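Local coordinates for VgrG protein (Vibrio cholerae, PDB 4DTF) that carries an actin cross-linking domain that probably uses ATP and magnesium to join host actin subunits covalently into oligomers, disrupting the cytoskeleton, at residues A[278-283]-A[349-354]; A[173-178]-A[353-358]; A[241-246]-A[255-260]; A[59-64]-A[88-93]. One frame throughout, in Å; residues are numbered along the deposited sequence.

From the N terminus, contact 4 comes first, pairing strands 56-68 and 85-97 across a loop that contains no helix. Contact 2 then opens on strand 173-180 and closes 175 residues later, in the loop after strand 345-352. Nested inside that span is contact 3, about 29 Å from contact 2 between centres. Contact 1 also opens inside it, on strand 277-279, and both end on the overlapping segments 349-354 and 353-358; Phe352 N lies 2.8 Å from Ala175 O, a probable hydrogen bond joining the two. Contacts 1, 2 and 4 all touch the bound nucleotide analogue, whereas contact 3 closes the end of helix 221-245 against its following loop, away from the nucleotide.

Contact 1 of 4, residues A[278-283]-A[349-354]. With ANP (phosphoaminophosphonic acid-adenylate ester), chain B; SO4 (sulfate ion), chain F.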
# COMPACT_ATOMS: atom_id res chain seq x y z
N LEU A 278 3.58 6.13 4.32
CA LEU A 278 3.42 4.94 5.15
C LEU A 278 4.38 3.79 4.81
O LEU A 278 4.26 3.22 3.74
CB LEU A 278 1.96 4.47 5.08
CG LEU A 278 1.57 3.19 5.84
CD1 LEU A 278 1.62 3.40 7.36
CD2 LEU A 278 0.19 2.69 5.40
N PRO A 279 5.29 3.39 5.74
CA PRO A 279 6.15 2.22 5.45
C PRO A 279 5.26 0.99 5.21
O PRO A 279 4.28 0.78 5.95
CB PRO A 279 7.01 2.07 6.70
CG PRO A 279 6.99 3.46 7.34
CD PRO A 279 5.60 3.97 7.06
N ARG A 280 5.55 0.24 4.14
CA ARG A 280 4.76 -0.92 3.75
C ARG A 280 5.53 -2.22 3.91
O ARG A 280 4.98 -3.28 3.63
CB ARG A 280 4.26 -0.76 2.30
CG ARG A 280 3.19 0.34 2.14
CD ARG A 280 1.80 -0.04 2.68
NE ARG A 280 1.26 -1.23 2.02
CZ ARG A 280 1.12 -2.41 2.61
NH1 ARG A 280 1.46 -2.57 3.88
NH2 ARG A 280 0.62 -3.44 1.94
N THR A 281 6.81 -2.13 4.35
CA THR A 281 7.68 -3.29 4.53
C THR A 281 7.96 -3.50 6.02
O THR A 281 8.18 -2.53 6.75
CB THR A 281 8.96 -3.13 3.68
OG1 THR A 281 8.60 -2.92 2.31
CG2 THR A 281 9.91 -4.33 3.78
N LYS A 282 7.97 -4.77 6.45
CA LYS A 282 8.28 -5.18 7.81
C LYS A 282 9.64 -4.57 8.22
O LYS A 282 10.65 -4.86 7.58
CB LYS A 282 8.34 -6.71 7.90
CG LYS A 282 8.65 -7.27 9.30
CD LYS A 282 8.74 -8.81 9.28
CE LYS A 282 7.41 -9.50 9.03
NZ LYS A 282 7.54 -10.97 9.10
N PRO A 283 9.68 -3.71 9.26
CA PRO A 283 10.95 -3.07 9.65
C PRO A 283 12.12 -4.03 9.93
O PRO A 283 13.24 -3.72 9.55
CB PRO A 283 10.57 -2.25 10.89
CG PRO A 283 9.15 -1.91 10.65
CD PRO A 283 8.56 -3.18 10.07
N LEU A 349 9.12 -0.59 0.76
CA LEU A 349 8.02 0.13 0.12
C LEU A 349 7.34 1.15 0.98
O LEU A 349 7.29 1.02 2.20
CB LEU A 349 7.01 -0.88 -0.47
CG LEU A 349 7.39 -1.44 -1.85
CD1 LEU A 349 8.61 -2.37 -1.78
CD2 LEU A 349 6.25 -2.19 -2.43
N PHE A 350 6.80 2.20 0.33
CA PHE A 350 6.14 3.29 1.03
C PHE A 350 4.90 3.74 0.31
O PHE A 350 4.93 4.01 -0.89
CB PHE A 350 7.10 4.47 1.22
CG PHE A 350 8.36 4.08 1.94
CD1 PHE A 350 8.42 4.13 3.34
CD2 PHE A 350 9.47 3.62 1.25
CE1 PHE A 350 9.57 3.73 4.01
CE2 PHE A 350 10.62 3.22 1.92
CZ PHE A 350 10.66 3.27 3.30
N GLU A 351 3.80 3.86 1.06
CA GLU A 351 2.55 4.29 0.47
C GLU A 351 2.32 5.77 0.72
O GLU A 351 2.32 6.21 1.87
CB GLU A 351 1.39 3.44 1.02
CG GLU A 351 -0.01 3.84 0.55
CD GLU A 351 -1.12 3.05 1.22
OE1 GLU A 351 -0.95 1.84 1.45
OE2 GLU A 351 -2.18 3.65 1.50
N PHE A 352 2.06 6.52 -0.35
CA PHE A 352 1.72 7.93 -0.26
C PHE A 352 0.21 7.96 -0.08
O PHE A 352 -0.54 7.67 -1.02
CB PHE A 352 2.18 8.69 -1.52
CG PHE A 352 3.68 8.86 -1.59
CD1 PHE A 352 4.49 7.82 -2.05
CD2 PHE A 352 4.28 10.04 -1.18
CE1 PHE A 352 5.88 7.97 -2.10
CE2 PHE A 352 5.67 10.20 -1.25
CZ PHE A 352 6.46 9.16 -1.69
N ARG A 353 -0.25 8.25 1.15
CA ARG A 353 -1.67 8.29 1.54
C ARG A 353 -2.47 9.28 0.70
O ARG A 353 -3.63 9.02 0.36
CB ARG A 353 -1.82 8.52 3.05
CG ARG A 353 -1.15 7.38 3.87
CD ARG A 353 -1.89 6.04 3.76
NE ARG A 353 -3.22 6.15 4.37
CZ ARG A 353 -4.19 5.25 4.26
NH1 ARG A 353 -4.02 4.15 3.54
NH2 ARG A 353 -5.35 5.45 4.88
N THR A 354 -1.83 10.39 0.34
CA THR A 354 -2.30 11.44 -0.57
C THR A 354 -1.16 11.51 -1.60
O THR A 354 0.01 11.58 -1.21
CB THR A 354 -2.49 12.79 0.17
OG1 THR A 354 -3.61 12.67 1.04
CG2 THR A 354 -2.73 13.97 -0.78
PG ANP B . -5.94 -3.07 1.08
O1G ANP B . -6.80 -2.07 0.36
O2G ANP B . -5.66 -2.68 2.50
O3G ANP B . -6.58 -4.42 1.12
PB ANP B . -3.96 -4.34 -0.48
O1B ANP B . -4.28 -5.62 0.21
O2B ANP B . -4.54 -4.34 -1.86
N3B ANP B . -4.54 -3.20 0.30
PA ANP B . -1.47 -4.32 -1.78
O1A ANP B . -0.27 -5.12 -1.43
O2A ANP B . -2.22 -5.01 -2.91
O3A ANP B . -2.36 -4.20 -0.58
O5' ANP B . -1.05 -2.85 -2.25
C5' ANP B . 0.11 -2.88 -3.08
C4' ANP B . 0.39 -1.54 -3.70
O4' ANP B . 1.83 -1.46 -3.82
C3' ANP B . -0.12 -1.39 -5.13
O3' ANP B . -0.23 -0.02 -5.50
C2' ANP B . 0.98 -2.10 -5.92
O2' ANP B . 1.06 -1.72 -7.28
C1' ANP B . 2.21 -1.61 -5.17
N9 ANP B . 3.37 -2.47 -5.23
C8 ANP B . 3.44 -3.83 -5.04
N7 ANP B . 4.63 -4.34 -5.20
C5 ANP B . 5.42 -3.24 -5.51
C6 ANP B . 6.80 -3.09 -5.77
N6 ANP B . 7.66 -4.11 -5.81
N1 ANP B . 7.27 -1.84 -5.99
C2 ANP B . 6.41 -0.82 -5.97
N3 ANP B . 5.09 -0.83 -5.75
C4 ANP B . 4.66 -2.08 -5.53
S SO4 F . -7.13 2.12 4.20
O1 SO4 F . -8.35 1.79 3.48
O2 SO4 F . -7.19 3.51 4.61
O3 SO4 F . -7.03 1.27 5.36
O4 SO4 F . -5.98 1.88 3.33
O HOH W 1 0.63 0.18 -0.58
O HOH W 2 8.88 0.16 4.31
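Leu278 and Glu351 grip each other through a reciprocal pair of backbone hydrogen bonds, each 2.8 Å (Leu278 N to Glu351 O and Glu351 N to Leu278 O) and nearly straight at 169°. The ladder continues where Arg280 N gives a 2.7 Å bond to Leu349 O, reaching it from above the carbonyl plane. Beyond it the hydroxyl of Thr281 takes over the role of a backbone acceptor, receiving Leu349 N at OG1 and also bonding to Ile333 O. Between these pairs Phe350 lies beside Pro279, its CD1 3.6 Å from Pro279 CA, on a face that packs against helices 221-245 and 190-196. Strand 277-279 is thus an antiparallel partner of strand 345-352, which has strand 173-180 as another neighbour. Toward the nucleotide the packing is again tight at Leu349, which lays CD2 over the adenine, 3.4 Å from C5 of the analogue.

Around Arg280 and Glu351 the contact is looser and more polar. Glu351 runs extended with CG anti to its backbone N (chi1 176°), its carboxylate about 3 Å from a magnesium ion. Arg280 NE lies 3.8 Å from Glu351 OE1, a long ion pair with the oxygen well out of the guanidinium plane; water 1 links the two, accepting from NE and donating to OE1, while NH1 turns to His331 O. Arg353 NH1 completes the network by bonding Glu351 OE2 on its syn side at 2.8 Å.

Contact 2 of 4, residues A[173-178]-A[353-358]; sequences QQATVG and RTVPNE. With MG (magnesium ion), chain D; ANP (phosphoaminophosphonic acid-adenylate ester), chain B; SO4 (sulfate ion), chain F.
Gln174 and its neighbours on strand 173-180 meet Arg353 and Val355 in a small packing and water-bridged contact, at the point where the chain leaves strand 345-352 and turns into a loop. The two segments have no direct hydrogen bond to each other. Gln174 instead passes its CG 3.5 Å from Arg353 O, and water 4 connects the end of the same side chain to that carbonyl: it lies 2.7 Å from Arg353 O, to which it probably donates, and receives a longer 3.3 Å bond from Gln174 NE2. A sharp bend at chi2 (99°) swings the amide off the strand; the amide oxygen OE1 binds a magnesium ion at 2.5 Å, the ion that also lies beside Glu351.

Strand 173-180 is antiparallel both to strand 345-352 and to strand 24-30, and where strand 345-352 ends, Val355 folds over residues 173-175. The CG2 branch does the touching, 3.6 Å from Gln173 O and 4.3 Å from Ala175 CB, while Leu363 packs on the same valine. The Gln173 amide turns to Asn29 and Pro364 O.

Further along the strand the nucleotide takes over as partner: Thr176 CB lies 3.4 Å from the ribose O4', and Gly178 brings its N to 3.8 Å from adenine C2. The Arg353 guanidinium turns its edge to a sulfate ion, probably from the crystallisation liquor, that is also hydrogen-bonded to Lys272 NZ.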
# COMPACT_ATOMS: atom_id res chain seq x y z
N GLN A 173 -7.14 8.00 -4.65
CA GLN A 173 -5.83 7.60 -5.16
C GLN A 173 -4.65 7.57 -4.20
O GLN A 173 -4.44 8.50 -3.41
CB GLN A 173 -5.47 8.44 -6.39
CG GLN A 173 -6.44 8.27 -7.57
CD GLN A 173 -6.19 9.18 -8.75
OE1 GLN A 173 -5.68 10.30 -8.63
NE2 GLN A 173 -6.61 8.75 -9.93
N GLN A 174 -3.86 6.51 -4.32
CA GLN A 174 -2.58 6.35 -3.62
C GLN A 174 -1.53 5.89 -4.61
O GLN A 174 -1.86 5.36 -5.66
CB GLN A 174 -2.64 5.35 -2.46
CG GLN A 174 -3.25 5.92 -1.20
CD GLN A 174 -4.68 5.50 -1.11
OE1 GLN A 174 -5.00 4.32 -0.97
NE2 GLN A 174 -5.58 6.47 -1.19
N ALA A 175 -0.26 6.08 -4.25
CA ALA A 175 0.89 5.61 -5.00
C ALA A 175 1.81 4.92 -3.99
O ALA A 175 1.89 5.37 -2.85
CB ALA A 175 1.61 6.77 -5.66
N THR A 176 2.46 3.82 -4.39
CA THR A 176 3.41 3.06 -3.56
C THR A 176 4.74 3.03 -4.28
O THR A 176 4.79 2.63 -5.44
CB THR A 176 2.85 1.67 -3.18
OG1 THR A 176 1.67 1.84 -2.40
CG2 THR A 176 3.84 0.84 -2.36
N VAL A 177 5.81 3.45 -3.60
CA VAL A 177 7.14 3.51 -4.19
C VAL A 177 8.02 2.50 -3.48
O VAL A 177 8.05 2.47 -2.25
CB VAL A 177 7.73 4.97 -4.13
CG1 VAL A 177 9.23 5.00 -4.44
CG2 VAL A 177 6.97 5.92 -5.04
N GLY A 178 8.75 1.70 -4.26
CA GLY A 178 9.72 0.74 -3.74
C GLY A 178 11.12 1.17 -4.10
O GLY A 178 11.36 1.55 -5.24
N ARG A 353 -0.25 8.25 1.15
CA ARG A 353 -1.67 8.29 1.54
C ARG A 353 -2.47 9.28 0.70
O ARG A 353 -3.63 9.02 0.36
CB ARG A 353 -1.82 8.52 3.05
CG ARG A 353 -1.15 7.38 3.87
CD ARG A 353 -1.89 6.04 3.76
NE ARG A 353 -3.22 6.15 4.37
CZ ARG A 353 -4.19 5.25 4.26
NH1 ARG A 353 -4.02 4.15 3.54
NH2 ARG A 353 -5.35 5.45 4.88
N THR A 354 -1.83 10.39 0.34
CA THR A 354 -2.30 11.44 -0.57
C THR A 354 -1.16 11.51 -1.60
O THR A 354 0.01 11.58 -1.21
CB THR A 354 -2.49 12.79 0.17
OG1 THR A 354 -3.61 12.67 1.04
CG2 THR A 354 -2.73 13.97 -0.78
N VAL A 355 -1.49 11.46 -2.89
CA VAL A 355 -0.47 11.53 -3.93
C VAL A 355 0.13 12.96 -3.97
O VAL A 355 -0.64 13.91 -4.18
CB VAL A 355 -0.97 11.05 -5.32
CG1 VAL A 355 0.14 11.14 -6.37
CG2 VAL A 355 -1.53 9.63 -5.26
N PRO A 356 1.46 13.14 -3.76
CA PRO A 356 2.02 14.50 -3.82
C PRO A 356 2.15 14.97 -5.28
O PRO A 356 2.04 14.16 -6.20
CB PRO A 356 3.38 14.33 -3.14
CG PRO A 356 3.80 12.94 -3.50
CD PRO A 356 2.51 12.13 -3.51
N ASN A 357 2.42 16.27 -5.48
CA ASN A 357 2.57 16.86 -6.82
C ASN A 357 3.61 16.15 -7.67
O ASN A 357 3.38 15.97 -8.87
CB ASN A 357 2.89 18.37 -6.74
CG ASN A 357 1.83 19.21 -6.05
OD1 ASN A 357 2.13 19.99 -5.14
ND2 ASN A 357 0.58 19.08 -6.46
N GLU A 358 4.71 15.70 -7.04
CA GLU A 358 5.82 14.98 -7.68
C GLU A 358 5.40 13.64 -8.32
O GLU A 358 6.06 13.17 -9.25
CB GLU A 358 6.97 14.75 -6.69
CG GLU A 358 7.59 16.03 -6.12
CD GLU A 358 7.08 16.51 -4.78
OE1 GLU A 358 5.87 16.35 -4.49
OE2 GLU A 358 7.89 17.08 -4.02
MG MG D . -4.01 2.37 0.15
PG ANP B . -5.94 -3.07 1.08
O1G ANP B . -6.80 -2.07 0.36
O2G ANP B . -5.66 -2.68 2.50
O3G ANP B . -6.58 -4.42 1.12
PB ANP B . -3.96 -4.34 -0.48
O1B ANP B . -4.28 -5.62 0.21
O2B ANP B . -4.54 -4.34 -1.86
N3B ANP B . -4.54 -3.20 0.30
PA ANP B . -1.47 -4.32 -1.78
O1A ANP B . -0.27 -5.12 -1.43
O2A ANP B . -2.22 -5.01 -2.91
O3A ANP B . -2.36 -4.20 -0.58
O5' ANP B . -1.05 -2.85 -2.25
C5' ANP B . 0.11 -2.88 -3.08
C4' ANP B . 0.39 -1.54 -3.70
O4' ANP B . 1.83 -1.46 -3.82
C3' ANP B . -0.12 -1.39 -5.13
O3' ANP B . -0.23 -0.02 -5.50
C2' ANP B . 0.98 -2.10 -5.92
O2' ANP B . 1.06 -1.72 -7.28
C1' ANP B . 2.21 -1.61 -5.17
N9 ANP B . 3.37 -2.47 -5.23
C8 ANP B . 3.44 -3.83 -5.04
N7 ANP B . 4.63 -4.34 -5.20
C5 ANP B . 5.42 -3.24 -5.51
C6 ANP B . 6.80 -3.09 -5.77
N6 ANP B . 7.66 -4.11 -5.81
N1 ANP B . 7.27 -1.84 -5.99
C2 ANP B . 6.41 -0.82 -5.97
N3 ANP B . 5.09 -0.83 -5.75
C4 ANP B . 4.66 -2.08 -5.53
S SO4 F . -7.13 2.12 4.20
O1 SO4 F . -8.35 1.79 3.48
O2 SO4 F . -7.19 3.51 4.61
O3 SO4 F . -7.03 1.27 5.36
O4 SO4 F . -5.98 1.88 3.33
O HOH W 3 -4.17 11.60 -4.13
O HOH W 4 -5.73 9.74 -1.15

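Contact 3 of 4, residues A[241-246]-A[255-260]; sequences LAKKFG and MSEQIT
Ile259 presses its side chain against the last turn of helix 221-245, at Lys243 and Gly246. Its CG2 branch does most of the touching, 3.2 Å from Lys243 O and 3.6 Å from Gly246 CA. The other branch reaches up the helix, with CD1 3.9 Å from Lys243 CG, so that the two side chains meet at a slant along their aliphatic portions. This is a helix C-terminus closed over by the loop that follows it, a surface contact within the helical part of the fold. A first torsion of -60° sets CG2 anti to the backbone N of Ile259, with CG1 beside that nitrogen, and both branches then face the Lys243 carbonyl oxygen, CG2 the nearer.

Gly246 is the first residue to leave the helix, and its positive phi of 64° turns the chain away; having no side chain, it lets Ile259 and the Thr260 carbonyl come close. Before Ile259, the loop makes a tight turn in which Gln258 N bonds Met255 O.

Farther out, Glu257 lies near the Lys243 chain without pairing with its ammonium group: NZ and OE1 remain 6.0 Å apart. Its OE2 is bonded instead by Ser311 OG and by Trp252 NE1 of the same loop. Away from Ile259, Phe245 and Leu241 pack on helix 269-275. Ala242 and Lys243 touch Leu314 of helix 312-323. Within the helical turn itself, Phe245 N bonds Leu241 O at 2.8 Å, and Leu241 CD2 sits at the edge of the phenyl ring.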
# COMPACT_ATOMS: atom_id res chain seq x y z
N LEU A 241 2.65 7.82 17.79
CA LEU A 241 1.31 7.47 17.35
C LEU A 241 0.54 6.65 18.38
O LEU A 241 -0.64 6.91 18.58
CB LEU A 241 1.33 6.79 15.98
CG LEU A 241 1.79 7.67 14.83
CD1 LEU A 241 2.07 6.84 13.60
CD2 LEU A 241 0.80 8.77 14.53
N ALA A 242 1.20 5.70 19.06
CA ALA A 242 0.57 4.87 20.10
C ALA A 242 0.06 5.76 21.24
O ALA A 242 -1.04 5.56 21.74
CB ALA A 242 1.56 3.85 20.64
N LYS A 243 0.84 6.78 21.61
CA LYS A 243 0.50 7.76 22.65
C LYS A 243 -0.59 8.72 22.20
O LYS A 243 -1.49 8.98 22.96
CB LYS A 243 1.73 8.57 23.04
CG LYS A 243 2.43 8.08 24.30
CD LYS A 243 2.89 9.23 25.21
CE LYS A 243 3.42 10.45 24.48
NZ LYS A 243 3.69 11.58 25.40
N LYS A 244 -0.48 9.28 20.98
CA LYS A 244 -1.43 10.22 20.40
C LYS A 244 -2.81 9.57 20.21
O LYS A 244 -3.84 10.17 20.56
CB LYS A 244 -0.86 10.77 19.06
CG LYS A 244 -1.87 11.33 18.06
CD LYS A 244 -2.21 12.76 18.30
CE LYS A 244 -2.97 13.37 17.15
NZ LYS A 244 -3.13 14.84 17.33
N PHE A 245 -2.84 8.34 19.69
CA PHE A 245 -4.08 7.65 19.39
C PHE A 245 -4.55 6.60 20.41
O PHE A 245 -5.62 6.03 20.23
CB PHE A 245 -4.02 7.07 17.97
CG PHE A 245 -4.04 8.11 16.87
CD1 PHE A 245 -5.23 8.73 16.50
CD2 PHE A 245 -2.89 8.41 16.16
CE1 PHE A 245 -5.25 9.68 15.47
CE2 PHE A 245 -2.91 9.34 15.11
CZ PHE A 245 -4.09 9.98 14.78
N GLY A 246 -3.75 6.34 21.44
CA GLY A 246 -4.09 5.36 22.47
C GLY A 246 -4.16 3.97 21.88
O GLY A 246 -5.20 3.31 21.96
N MET A 255 -4.12 3.21 28.58
CA MET A 255 -4.88 3.59 29.79
C MET A 255 -3.97 3.63 31.05
O MET A 255 -4.24 4.42 31.95
CB MET A 255 -6.09 2.67 29.99
CG MET A 255 -7.22 2.90 28.99
SD MET A 255 -8.02 4.52 29.12
CE MET A 255 -9.14 4.18 30.53
N SER A 256 -2.86 2.85 31.06
CA SER A 256 -1.89 2.87 32.18
C SER A 256 -1.17 4.22 32.25
O SER A 256 -0.65 4.58 33.30
CB SER A 256 -0.90 1.72 32.07
OG SER A 256 0.10 1.96 31.09
N GLU A 257 -1.17 4.97 31.13
CA GLU A 257 -0.59 6.31 31.05
C GLU A 257 -1.66 7.39 30.89
O GLU A 257 -1.37 8.51 30.45
CB GLU A 257 0.48 6.36 29.96
CG GLU A 257 1.71 5.56 30.34
CD GLU A 257 2.85 5.52 29.33
OE1 GLU A 257 3.06 6.54 28.64
OE2 GLU A 257 3.56 4.49 29.28
N GLN A 258 -2.90 7.05 31.29
CA GLN A 258 -4.08 7.93 31.27
C GLN A 258 -4.42 8.43 29.85
O GLN A 258 -4.88 9.56 29.66
CB GLN A 258 -3.97 9.08 32.31
CG GLN A 258 -3.72 8.65 33.77
CD GLN A 258 -2.26 8.38 34.07
OE1 GLN A 258 -1.36 9.17 33.75
NE2 GLN A 258 -1.98 7.23 34.67
N ILE A 259 -4.18 7.57 28.84
CA ILE A 259 -4.48 7.88 27.45
C ILE A 259 -5.73 7.13 27.04
O ILE A 259 -5.74 5.90 27.08
CB ILE A 259 -3.28 7.61 26.50
CG1 ILE A 259 -2.04 8.46 26.91
CG2 ILE A 259 -3.68 7.89 25.05
CD1 ILE A 259 -0.70 7.79 26.59
N THR A 260 -6.77 7.85 26.62
CA THR A 260 -8.01 7.22 26.18
C THR A 260 -7.84 6.64 24.76
O THR A 260 -7.53 7.40 23.84
CB THR A 260 -9.17 8.22 26.27
OG1 THR A 260 -9.36 8.58 27.64
CG2 THR A 260 -10.47 7.63 25.73

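Contact 4 of 4, residues A[59-64]-A[88-93]; sequences MLTKDM and TVELVS. With ANP (phosphoaminophosphonic acid-adenylate ester), chain B.
Thr61 grips Glu90 O twice, with its hydroxyl OG1 at 2.7 Å and its backbone N at 3.1 Å, the two donors arriving from opposite faces of the carbonyl plane. They belong to an antiparallel ladder between strands 56-68 and 85-97, in which Met59-Val92 and Thr61-Glu90 are hydrogen-bonded pairs. Asp63 N continues it to Thr88 O; where the chain then turns a corner, Thr88 OG1 receives Met64 N at 3.0 Å and also bonds Glu30.

Water 5 donates to both Thr61 OG1 and Glu90 OE1, bridging neighbours whose side chains point the same way. Beside it the carboxylates of Asp63 and Glu90 stack almost parallel, planes 5° apart, with OD1 and OE1 at 4.0 Å. This acidic face lies toward the nucleotide phosphates, with a magnesium ion about 3 Å from the Glu90 side chain.

The face of Leu60 and Leu91 is largely apolar, although Lys62 also lies on it and sends NZ to Ser42 O. The two leucines lie side by side, CG to CD2 4.1 Å, and both rest on Leu114 of helix 101-124. Back on the face of Thr61 and Glu90, Val92 CG1 lies 3.6 Å from the ribose C3', and Ser93 O accepts a 2.6 Å hydrogen bond from the ribose O2'.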
# COMPACT_ATOMS: atom_id res chain seq x y z
N MET A 59 -5.14 -4.98 -11.28
CA MET A 59 -6.11 -5.90 -10.72
C MET A 59 -7.42 -5.19 -10.47
O MET A 59 -7.43 -4.00 -10.14
CB MET A 59 -5.62 -6.43 -9.37
CG MET A 59 -4.37 -7.27 -9.44
SD MET A 59 -3.83 -7.63 -7.76
CE MET A 59 -2.50 -8.74 -8.08
N LEU A 60 -8.52 -5.93 -10.54
CA LEU A 60 -9.85 -5.44 -10.21
C LEU A 60 -10.16 -6.02 -8.85
O LEU A 60 -10.17 -7.24 -8.69
CB LEU A 60 -10.88 -5.90 -11.25
CG LEU A 60 -11.00 -4.99 -12.47
CD1 LEU A 60 -10.06 -5.40 -13.54
CD2 LEU A 60 -12.39 -5.04 -13.01
N THR A 61 -10.32 -5.15 -7.85
CA THR A 61 -10.53 -5.60 -6.48
C THR A 61 -11.71 -4.97 -5.81
O THR A 61 -12.11 -3.85 -6.14
CB THR A 61 -9.28 -5.29 -5.60
OG1 THR A 61 -9.21 -3.88 -5.38
CG2 THR A 61 -7.96 -5.83 -6.20
N LYS A 62 -12.22 -5.66 -4.78
CA LYS A 62 -13.24 -5.09 -3.92
C LYS A 62 -12.44 -4.30 -2.87
O LYS A 62 -11.32 -4.70 -2.51
CB LYS A 62 -14.16 -6.15 -3.28
CG LYS A 62 -13.46 -7.23 -2.46
CD LYS A 62 -14.48 -8.04 -1.63
CE LYS A 62 -13.76 -9.16 -0.93
NZ LYS A 62 -14.65 -9.98 -0.07
N ASP A 63 -12.97 -3.18 -2.43
CA ASP A 63 -12.27 -2.33 -1.49
C ASP A 63 -13.07 -2.09 -0.20
O ASP A 63 -12.96 -2.90 0.72
CB ASP A 63 -11.88 -1.03 -2.21
CG ASP A 63 -11.03 -0.03 -1.45
OD1 ASP A 63 -10.49 -0.39 -0.38
OD2 ASP A 63 -10.91 1.11 -1.92
N MET A 64 -13.85 -1.01 -0.13
CA MET A 64 -14.63 -0.60 1.03
C MET A 64 -15.99 -1.30 1.06
O MET A 64 -16.75 -1.17 0.11
CB MET A 64 -14.84 0.93 0.99
CG MET A 64 -14.09 1.70 2.07
SD MET A 64 -12.31 1.39 2.14
CE MET A 64 -11.64 3.09 1.87
N THR A 88 -16.92 -1.08 -2.82
CA THR A 88 -16.44 -0.17 -3.85
C THR A 88 -15.35 -0.96 -4.62
O THR A 88 -14.81 -1.96 -4.11
CB THR A 88 -15.87 1.12 -3.27
OG1 THR A 88 -14.79 0.79 -2.39
CG2 THR A 88 -16.93 1.94 -2.53
N VAL A 89 -15.06 -0.52 -5.85
CA VAL A 89 -14.06 -1.15 -6.70
C VAL A 89 -12.79 -0.33 -6.65
O VAL A 89 -12.83 0.89 -6.78
CB VAL A 89 -14.59 -1.34 -8.15
CG1 VAL A 89 -13.48 -1.78 -9.11
CG2 VAL A 89 -15.74 -2.34 -8.18
N GLU A 90 -11.66 -1.01 -6.46
CA GLU A 90 -10.37 -0.36 -6.51
C GLU A 90 -9.49 -1.03 -7.56
O GLU A 90 -9.33 -2.26 -7.57
CB GLU A 90 -9.71 -0.38 -5.13
CG GLU A 90 -8.39 0.40 -5.05
CD GLU A 90 -7.69 0.26 -3.72
OE1 GLU A 90 -7.67 -0.87 -3.17
OE2 GLU A 90 -7.13 1.27 -3.23
N LEU A 91 -8.93 -0.22 -8.45
CA LEU A 91 -8.00 -0.70 -9.48
C LEU A 91 -6.58 -0.59 -8.92
O LEU A 91 -6.18 0.49 -8.47
CB LEU A 91 -8.14 0.09 -10.77
CG LEU A 91 -9.55 0.25 -11.36
CD1 LEU A 91 -9.47 0.97 -12.71
CD2 LEU A 91 -10.27 -1.12 -11.50
N VAL A 92 -5.88 -1.73 -8.85
CA VAL A 92 -4.55 -1.82 -8.23
C VAL A 92 -3.53 -2.23 -9.28
O VAL A 92 -3.55 -3.36 -9.75
CB VAL A 92 -4.55 -2.78 -6.99
CG1 VAL A 92 -3.19 -2.79 -6.31
CG2 VAL A 92 -5.65 -2.38 -5.99
N SER A 93 -2.65 -1.29 -9.67
CA SER A 93 -1.69 -1.60 -10.72
C SER A 93 -0.66 -2.65 -10.32
O SER A 93 -0.35 -2.80 -9.14
CB SER A 93 -0.99 -0.33 -11.22
OG SER A 93 0.03 0.10 -10.34
PG ANP B . -5.94 -3.07 1.08
O1G ANP B . -6.80 -2.07 0.36
O2G ANP B . -5.66 -2.68 2.50
O3G ANP B . -6.58 -4.42 1.12
PB ANP B . -3.96 -4.34 -0.48
O1B ANP B . -4.28 -5.62 0.21
O2B ANP B . -4.54 -4.34 -1.86
N3B ANP B . -4.54 -3.20 0.30
PA ANP B . -1.47 -4.32 -1.78
O1A ANP B . -0.27 -5.12 -1.43
O2A ANP B . -2.22 -5.01 -2.91
O3A ANP B . -2.36 -4.20 -0.58
O5' ANP B . -1.05 -2.85 -2.25
C5' ANP B . 0.11 -2.88 -3.08
C4' ANP B . 0.39 -1.54 -3.70
O4' ANP B . 1.83 -1.46 -3.82
C3' ANP B . -0.12 -1.39 -5.13
O3' ANP B . -0.23 -0.02 -5.50
C2' ANP B . 0.98 -2.10 -5.92
O2' ANP B . 1.06 -1.72 -7.28
C1' ANP B . 2.21 -1.61 -5.17
N9 ANP B . 3.37 -2.47 -5.23
C8 ANP B . 3.44 -3.83 -5.04
N7 ANP B . 4.63 -4.34 -5.20
C5 ANP B . 5.42 -3.24 -5.51
C6 ANP B . 6.80 -3.09 -5.77
N6 ANP B . 7.66 -4.11 -5.81
N1 ANP B . 7.27 -1.84 -5.99
C2 ANP B . 6.41 -0.82 -5.97
N3 ANP B . 5.09 -0.83 -5.75
C4 ANP B . 4.66 -2.08 -5.53
O HOH W 5 -8.45 -3.35 -2.69